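Local coordinates for protein rifin (Plasmodium falciparum, PDB 7JZI) that belongs to the rifin family of variant surface antigens, thought to be carried on infected red cells, where some members engage host immune receptors, at residues 34-37 and 43-46; 66-71 and 99-104. All blocks are in the same frame, centred on the assembly; numbering follows the deposited sequence.

Interaction 1: 34-37 and 43-46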
ATOM      1  N   LEU B  34      -3.262   9.862   6.788  1.00117.63           N
ATOM      2  CA  LEU B  34      -2.925   8.863   5.773  1.00107.21           C
ATOM      3  C   LEU B  34      -2.798   9.449   4.370  1.00104.20           C
ATOM      4  O   LEU B  34      -2.499   8.705   3.426  1.00109.81           O
ATOM      5  CB  LEU B  34      -4.011   7.782   5.756  1.00103.74           C
ATOM      6  CG  LEU B  34      -4.158   6.899   6.998  1.00116.30           C
ATOM      7  CD1 LEU B  34      -4.756   5.563   6.629  1.00102.06           C
ATOM      8  CD2 LEU B  34      -2.811   6.704   7.691  1.00126.96           C
ATOM      9  N   LYS B  35      -3.086  10.747   4.226  1.00105.55           N
ATOM     10  CA  LYS B  35      -3.224  11.458   2.947  1.00104.54           C
ATOM     11  C   LYS B  35      -4.284  10.850   2.034  1.00104.94           C
ATOM     12  O   LYS B  35      -4.085  10.732   0.819  1.00 95.71           O
ATOM     13  CB  LYS B  35      -1.962  11.644   2.119  1.00102.23           C
ATOM     14  CG  LYS B  35      -0.914  12.634   2.574  1.00120.44           C
ATOM     15  CD  LYS B  35       0.468  12.073   2.721  1.00102.57           C
ATOM     16  CE  LYS B  35       1.368  13.382   2.706  1.00117.40           C
ATOM     17  NZ  LYS B  35       2.656  13.219   2.060  1.00121.16           N
ATOM     18  N   VAL B  36      -5.401  10.406   2.598  1.00105.45           N
ATOM     19  CA  VAL B  36      -6.529  10.084   1.745  1.00 92.13           C
ATOM     20  C   VAL B  36      -6.918  11.321   0.915  1.00109.19           C
ATOM     21  O   VAL B  36      -7.546  11.198  -0.140  1.00117.10           O
ATOM     22  CB  VAL B  36      -7.667   9.573   2.643  1.00112.59           C
ATOM     23  CG1 VAL B  36      -8.910   9.281   1.844  1.00119.36           C
ATOM     24  CG2 VAL B  36      -7.223   8.342   3.407  1.00111.57           C
ATOM     25  N   ASP B  37      -6.510  12.518   1.355  1.00126.71           N
ATOM     26  CA  ASP B  37      -6.479  13.765   0.579  1.00112.93           C
ATOM     27  C   ASP B  37      -5.892  13.716  -0.839  1.00103.95           C
ATOM     28  O   ASP B  37      -6.419  14.361  -1.758  1.00107.20           O
ATOM     29  CB  ASP B  37      -5.811  14.827   1.464  1.00115.95           C
ATOM     30  CG  ASP B  37      -6.107  16.235   1.009  1.00152.31           C
ATOM     31  OD1 ASP B  37      -7.049  16.894   1.503  1.00173.55           O
ATOM     32  OD2 ASP B  37      -5.161  16.760   0.372  1.00155.32           O
ATOM     33  N   ILE B  43     -12.323   9.678  -3.172  1.00117.33           N
ATOM     34  CA  ILE B  43     -12.991   8.962  -2.091  1.00117.14           C
ATOM     35  C   ILE B  43     -13.086   9.835  -0.847  1.00117.36           C
ATOM     36  O   ILE B  43     -14.100   9.824  -0.140  1.00131.10           O
ATOM     37  CB  ILE B  43     -12.276   7.633  -1.802  1.00113.06           C
ATOM     38  CG1 ILE B  43     -12.293   6.753  -3.048  1.00121.38           C
ATOM     39  CG2 ILE B  43     -12.974   6.922  -0.687  1.00117.33           C
ATOM     40  CD1 ILE B  43     -11.408   5.527  -2.956  1.00122.49           C
ATOM     41  N   PHE B  44     -12.036  10.602  -0.560  1.00119.83           N
ATOM     42  CA  PHE B  44     -12.025  11.421   0.647  1.00131.50           C
ATOM     43  C   PHE B  44     -13.152  12.446   0.621  1.00129.16           C
ATOM     44  O   PHE B  44     -13.891  12.598   1.602  1.00132.61           O
ATOM     45  CB  PHE B  44     -10.669  12.113   0.793  1.00129.64           C
ATOM     46  CG  PHE B  44     -10.638  13.182   1.850  1.00118.84           C
ATOM     47  CD1 PHE B  44     -10.450  14.510   1.498  1.00135.26           C
ATOM     48  CD2 PHE B  44     -10.800  12.864   3.189  1.00107.44           C
ATOM     49  CE1 PHE B  44     -10.423  15.504   2.460  1.00131.09           C
ATOM     50  CE2 PHE B  44     -10.767  13.855   4.159  1.00128.47           C
ATOM     51  CZ  PHE B  44     -10.581  15.176   3.793  1.00130.63           C
ATOM     52  N   ASN B  45     -13.177  13.245  -0.441  1.00116.94           N
ATOM     53  CA  ASN B  45     -14.200  14.309  -0.512  1.00122.34           C
ATOM     54  C   ASN B  45     -15.558  13.620  -0.421  1.00129.60           C
ATOM     55  O   ASN B  45     -16.453  14.155   0.238  1.00131.28           O
ATOM     56  CB  ASN B  45     -14.016  15.181  -1.752  1.00108.36           C
ATOM     57  CG  ASN B  45     -12.890  16.180  -1.606  1.00113.06           C
ATOM     58  OD1 ASN B  45     -12.493  16.516  -0.495  1.00133.23           O
ATOM     59  ND2 ASN B  45     -12.380  16.670  -2.723  1.00 98.71           N
ATOM     60  N   SER B  46     -15.687  12.454  -1.044  1.00122.13           N
ATOM     61  CA  SER B  46     -17.020  11.812  -1.058  1.00125.87           C
ATOM     62  C   SER B  46     -17.421  11.480   0.371  1.00134.13           C
ATOM     63  O   SER B  46     -18.576  11.740   0.733  1.00145.80           O
ATOM     64  CB  SER B  46     -17.033  10.583  -1.912  1.00128.05           C
ATOM     65  OG  SER B  46     -16.707   9.430  -1.154  1.00139.46           O
TER

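Interaction 2: 66-71 and 99-104. With PT (platinum (II) ion), chain E.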
ATOM      1  N   GLU B  66      -6.563   1.448  -4.389  1.00 99.90           N
ATOM      2  CA  GLU B  66      -5.979   2.615  -5.025  1.00 87.19           C
ATOM      3  C   GLU B  66      -4.501   2.727  -4.701  1.00 92.77           C
ATOM      4  O   GLU B  66      -3.678   2.893  -5.613  1.00 91.63           O
ATOM      5  CB  GLU B  66      -6.697   3.882  -4.588  1.00 92.59           C
ATOM      6  CG  GLU B  66      -6.199   5.113  -5.312  1.00 92.74           C
ATOM      7  CD  GLU B  66      -7.331   5.973  -5.803  1.00107.02           C
ATOM      8  OE1 GLU B  66      -8.473   5.692  -5.390  1.00109.43           O
ATOM      9  OE2 GLU B  66      -7.080   6.927  -6.577  1.00102.36           O
ATOM     10  N   MET B  67      -4.131   2.542  -3.427  1.00 91.77           N
ATOM     11  CA  MET B  67      -2.730   2.730  -3.075  1.00 76.98           C
ATOM     12  C   MET B  67      -1.859   1.749  -3.835  1.00 93.91           C
ATOM     13  O   MET B  67      -0.839   2.149  -4.414  1.00 76.90           O
ATOM     14  CB  MET B  67      -2.537   2.591  -1.564  1.00 73.30           C
ATOM     15  CG  MET B  67      -1.276   3.271  -1.048  1.00108.05           C
ATOM     16  SD  MET B  67      -1.048   3.214   0.746  1.00100.67           S
ATOM     17  CE  MET B  67      -2.709   3.540   1.312  1.00 78.60           C
ATOM     18  N   ASN B  68      -2.346   0.518  -3.956  1.00100.70           N
ATOM     19  CA  ASN B  68      -1.587  -0.525  -4.684  1.00 80.88           C
ATOM     20  C   ASN B  68      -1.356  -0.015  -6.108  1.00 86.15           C
ATOM     21  O   ASN B  68      -0.218  -0.123  -6.575  1.00 88.67           O
ATOM     22  CB  ASN B  68      -2.251  -1.897  -4.596  1.00 95.69           C
ATOM     23  CG  ASN B  68      -2.117  -2.534  -3.231  1.00 99.11           C
ATOM     24  OD1 ASN B  68      -2.702  -3.582  -2.974  1.00100.76           O
ATOM     25  ND2 ASN B  68      -1.350  -1.916  -2.352  1.00101.05           N
ATOM     26  N   GLU B  69      -2.390   0.506  -6.782  1.00 95.72           N
ATOM     27  CA  GLU B  69      -2.210   0.943  -8.160  1.00 90.97           C
ATOM     28  C   GLU B  69      -1.255   2.121  -8.254  1.00 91.11           C
ATOM     29  O   GLU B  69      -0.450   2.190  -9.189  1.00 80.11           O
ATOM     30  CB  GLU B  69      -3.540   1.328  -8.803  1.00108.14           C
ATOM     31  CG  GLU B  69      -3.397   1.572 -10.294  1.00117.91           C
ATOM     32  CD  GLU B  69      -4.577   2.286 -10.910  1.00139.22           C
ATOM     33  OE1 GLU B  69      -5.693   2.136 -10.381  1.00139.96           O
ATOM     34  OE2 GLU B  69      -4.386   3.014 -11.908  1.00151.11           O
ATOM     35  N   VAL B  70      -1.315   3.054  -7.301  1.00 87.13           N
ATOM     36  CA  VAL B  70      -0.590   4.303  -7.508  1.00 84.04           C
ATOM     37  C   VAL B  70       0.813   4.262  -6.925  1.00 82.08           C
ATOM     38  O   VAL B  70       1.614   5.167  -7.193  1.00 93.29           O
ATOM     39  CB  VAL B  70      -1.331   5.527  -6.937  1.00100.57           C
ATOM     40  CG1 VAL B  70      -2.459   5.969  -7.871  1.00 90.38           C
ATOM     41  CG2 VAL B  70      -1.821   5.266  -5.532  1.00100.97           C
ATOM     42  N   CYS B  71       1.123   3.189  -6.216  1.00 87.45           N
ATOM     43  CA  CYS B  71       2.426   3.136  -5.524  1.00 85.11           C
ATOM     44  C   CYS B  71       3.219   1.961  -6.100  1.00 82.10           C
ATOM     45  O   CYS B  71       4.276   1.655  -5.552  1.00 94.86           O
ATOM     46  CB  CYS B  71       2.238   3.087  -4.016  1.00 90.48           C
ATOM     47  SG  CYS B  71       1.604   4.630  -3.317  1.00 84.81           S
ATOM     48  N   VAL B  99       3.386  -8.240   6.548  1.00102.76           N
ATOM     49  CA  VAL B  99       2.317  -7.469   7.161  1.00100.84           C
ATOM     50  C   VAL B  99       1.460  -6.920   6.035  1.00 98.95           C
ATOM     51  O   VAL B  99       1.953  -6.159   5.196  1.00109.51           O
ATOM     52  CB  VAL B  99       2.858  -6.348   8.065  1.00114.66           C
ATOM     53  CG1 VAL B  99       3.959  -5.573   7.368  1.00109.37           C
ATOM     54  CG2 VAL B  99       1.718  -5.418   8.478  1.00 99.50           C
ATOM     55  N   LYS B 100       0.197  -7.332   5.984  1.00 97.85           N
ATOM     56  CA  LYS B 100      -0.640  -6.965   4.852  1.00113.07           C
ATOM     57  C   LYS B 100      -1.060  -5.504   4.936  1.00103.79           C
ATOM     58  O   LYS B 100      -1.394  -4.995   6.010  1.00102.69           O
ATOM     59  CB  LYS B 100      -1.886  -7.851   4.790  1.00124.02           C
ATOM     60  CG  LYS B 100      -1.614  -9.345   4.632  1.00116.28           C
ATOM     61  CD  LYS B 100      -1.083  -9.630   3.227  1.00115.22           C
ATOM     62  CE  LYS B 100      -0.148 -10.828   3.171  1.00131.39           C
ATOM     63  NZ  LYS B 100       0.337 -11.026   1.775  1.00147.30           N
ATOM     64  N   GLN B 101      -1.013  -4.807   3.807  1.00 98.96           N
ATOM     65  CA  GLN B 101      -1.338  -3.362   3.818  1.00 94.56           C
ATOM     66  C   GLN B 101      -2.781  -3.182   4.280  1.00 92.93           C
ATOM     67  O   GLN B 101      -3.008  -2.362   5.173  1.00 96.80           O
ATOM     68  CB  GLN B 101      -1.080  -2.771   2.436  1.00102.09           C
ATOM     69  CG  GLN B 101      -1.384  -1.289   2.312  1.00 86.27           C
ATOM     70  CD  GLN B 101      -0.987  -0.826   0.935  1.00 94.17           C
ATOM     71  OE1 GLN B 101      -1.718  -0.108   0.265  1.00107.27           O
ATOM     72  NE2 GLN B 101       0.172  -1.274   0.487  1.00 89.93           N
ATOM     73  N   LYS B 102      -3.713  -3.930   3.697  1.00 96.54           N
ATOM     74  CA  LYS B 102      -5.110  -3.723   4.055  1.00 99.08           C
ATOM     75  C   LYS B 102      -5.319  -3.900   5.549  1.00104.93           C
ATOM     76  O   LYS B 102      -6.109  -3.169   6.156  1.00101.04           O
ATOM     77  CB  LYS B 102      -5.991  -4.682   3.247  1.00103.62           C
ATOM     78  CG  LYS B 102      -7.479  -4.735   3.601  1.00112.18           C
ATOM     79  CD  LYS B 102      -7.802  -5.841   4.592  1.00123.58           C
ATOM     80  CE  LYS B 102      -9.302  -5.972   4.782  1.00133.15           C
ATOM     81  NZ  LYS B 102      -9.820  -5.067   5.839  1.00146.73           N
ATOM     82  N   ASP B 103      -4.589  -4.829   6.168  1.00115.05           N
ATOM     83  CA  ASP B 103      -4.731  -5.015   7.606  1.00113.80           C
ATOM     84  C   ASP B 103      -4.201  -3.808   8.366  1.00109.74           C
ATOM     85  O   ASP B 103      -4.827  -3.357   9.331  1.00115.39           O
ATOM     86  CB  ASP B 103      -4.021  -6.294   8.046  1.00119.10           C
ATOM     87  CG  ASP B 103      -4.866  -7.532   7.817  1.00116.22           C
ATOM     88  OD1 ASP B 103      -6.108  -7.403   7.722  1.00106.92           O
ATOM     89  OD2 ASP B 103      -4.287  -8.634   7.726  1.00134.09           O
ATOM     90  N   ALA B 104      -3.074  -3.244   7.921  1.00107.91           N
ATOM     91  CA  ALA B 104      -2.536  -2.054   8.572  1.00103.24           C
ATOM     92  C   ALA B 104      -3.473  -0.863   8.411  1.00100.40           C
ATOM     93  O   ALA B 104      -3.674  -0.089   9.357  1.00109.56           O
ATOM     94  CB  ALA B 104      -1.154  -1.728   8.007  1.00100.68           C
TER
HETATM   95 PT    PT E 401       1.501 -12.615   2.910  1.00280.50          PT

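Interaction 1: 34-37 and 43-46
Val36 and Phe44 bring the loop after helix 8-33 against the first turn of helix 43-50, their CA atoms 5.8 Å apart. The meeting point is the base of the phenylalanine: Phe44 CB lies 3.5 Å from Val36 CG1, while Val36 O comes within 3.4 Å of the same CB, so both a methyl and a backbone carbonyl pack where the side chain leaves the helix. Val36 CG1 is placed there by a first torsion that sets it anti to the backbone N (chi1 177°); CG2, the other branch, is left beside the backbone N. Farther out, the Phe44 ring passes Asp37, whose OD1 is 3.8 Å from Phe44 CE1 and whose CA is 4.1 Å from Phe44 CD1. The carboxylate approaches the ring obliquely, the two planes 57° apart, in what is a van der Waals contact at the exposed margin of the patch.

Behind this first shell, one backbone and one side-chain feature frame the two segments. Just after helix 8-33, Lys35 is the first residue to leave helical phi/psi, with phi 57°, and the chain breaks there into the loop carrying Val36. On the other side, Ser46 OG donates a 2.8 Å hydrogen bond to Ile43 O, tying together the first turn that carries Phe44. The contact is a local one, buried at Val36 and open at Asp37. Val36 also packs on Ile63 of helix 56-70, Ile43 reaches Leu59 and Ala62 of that helix, and Leu34 lies against Val108 and Leu109 of helix 101-127.

Interaction 2: 66-71 and 99-104
Met67 crosses the end of Gln101 obliquely and curls round a single amide atom, the one modelled as OE1. CB starts 3.4 Å from Gln101 OE1, CG follows at 3.7 Å from that same OE1, SD returns to 3.4 Å from it, and the terminal CE, after a bend at chi3, ends 3.9 Å from OE1. The amide of Gln101 is probably turned over in the model, so these spacings define where the group sits and leave its oxygen and nitrogen in doubt. Gln101 gets there by extending almost fully, with chi1 180° and chi2 176°, straight from the first turn of helix 101-127 toward helix 56-70. Asn68 adds a polar neighbour: its ND2 is 3.2 Å from Gln101 OE1, the two side chains passing in opposite directions with their amide planes 79° apart.

Lys100 occupies the N-cap position of helix 101-127, and its NZ binds a platinum(II) ion at 2.3 Å, a site shared with Met98, uncertain in detailed geometry and probably a product of heavy-atom treatment. Arg85 of helix 84-88 touches both Asn68 and Gln101, and an aromatic side chain of the other protein in the assembly packs on Gln101. With the Cys71-Cys82 disulfide just beyond the helix end, this is side-chain packing between two helices in a helical, strand-free portion of the rifin, a piece of a longer membrane protein, next to the surface facing the bound protein.

From the N terminus, helix 8-33 leads into residues 34-37, and interaction 1 closes the short loop of residues 38-42 by setting this segment against the start of helix 43-50. The chain then turns back through helix 56-70. Interaction 2 closes a much longer excursion, residues 72-98, which contains helix 84-88 and the second cysteine of the disulfide, before helix 101-127 begins. The two contacts follow in series, neither nested nor crossed, with centres about 15 Å apart. They meet through helix 56-70: Ile43 CD1 lies 3.8 Å from Glu66 OE1, linking the short helix to the helix that faces Gln101.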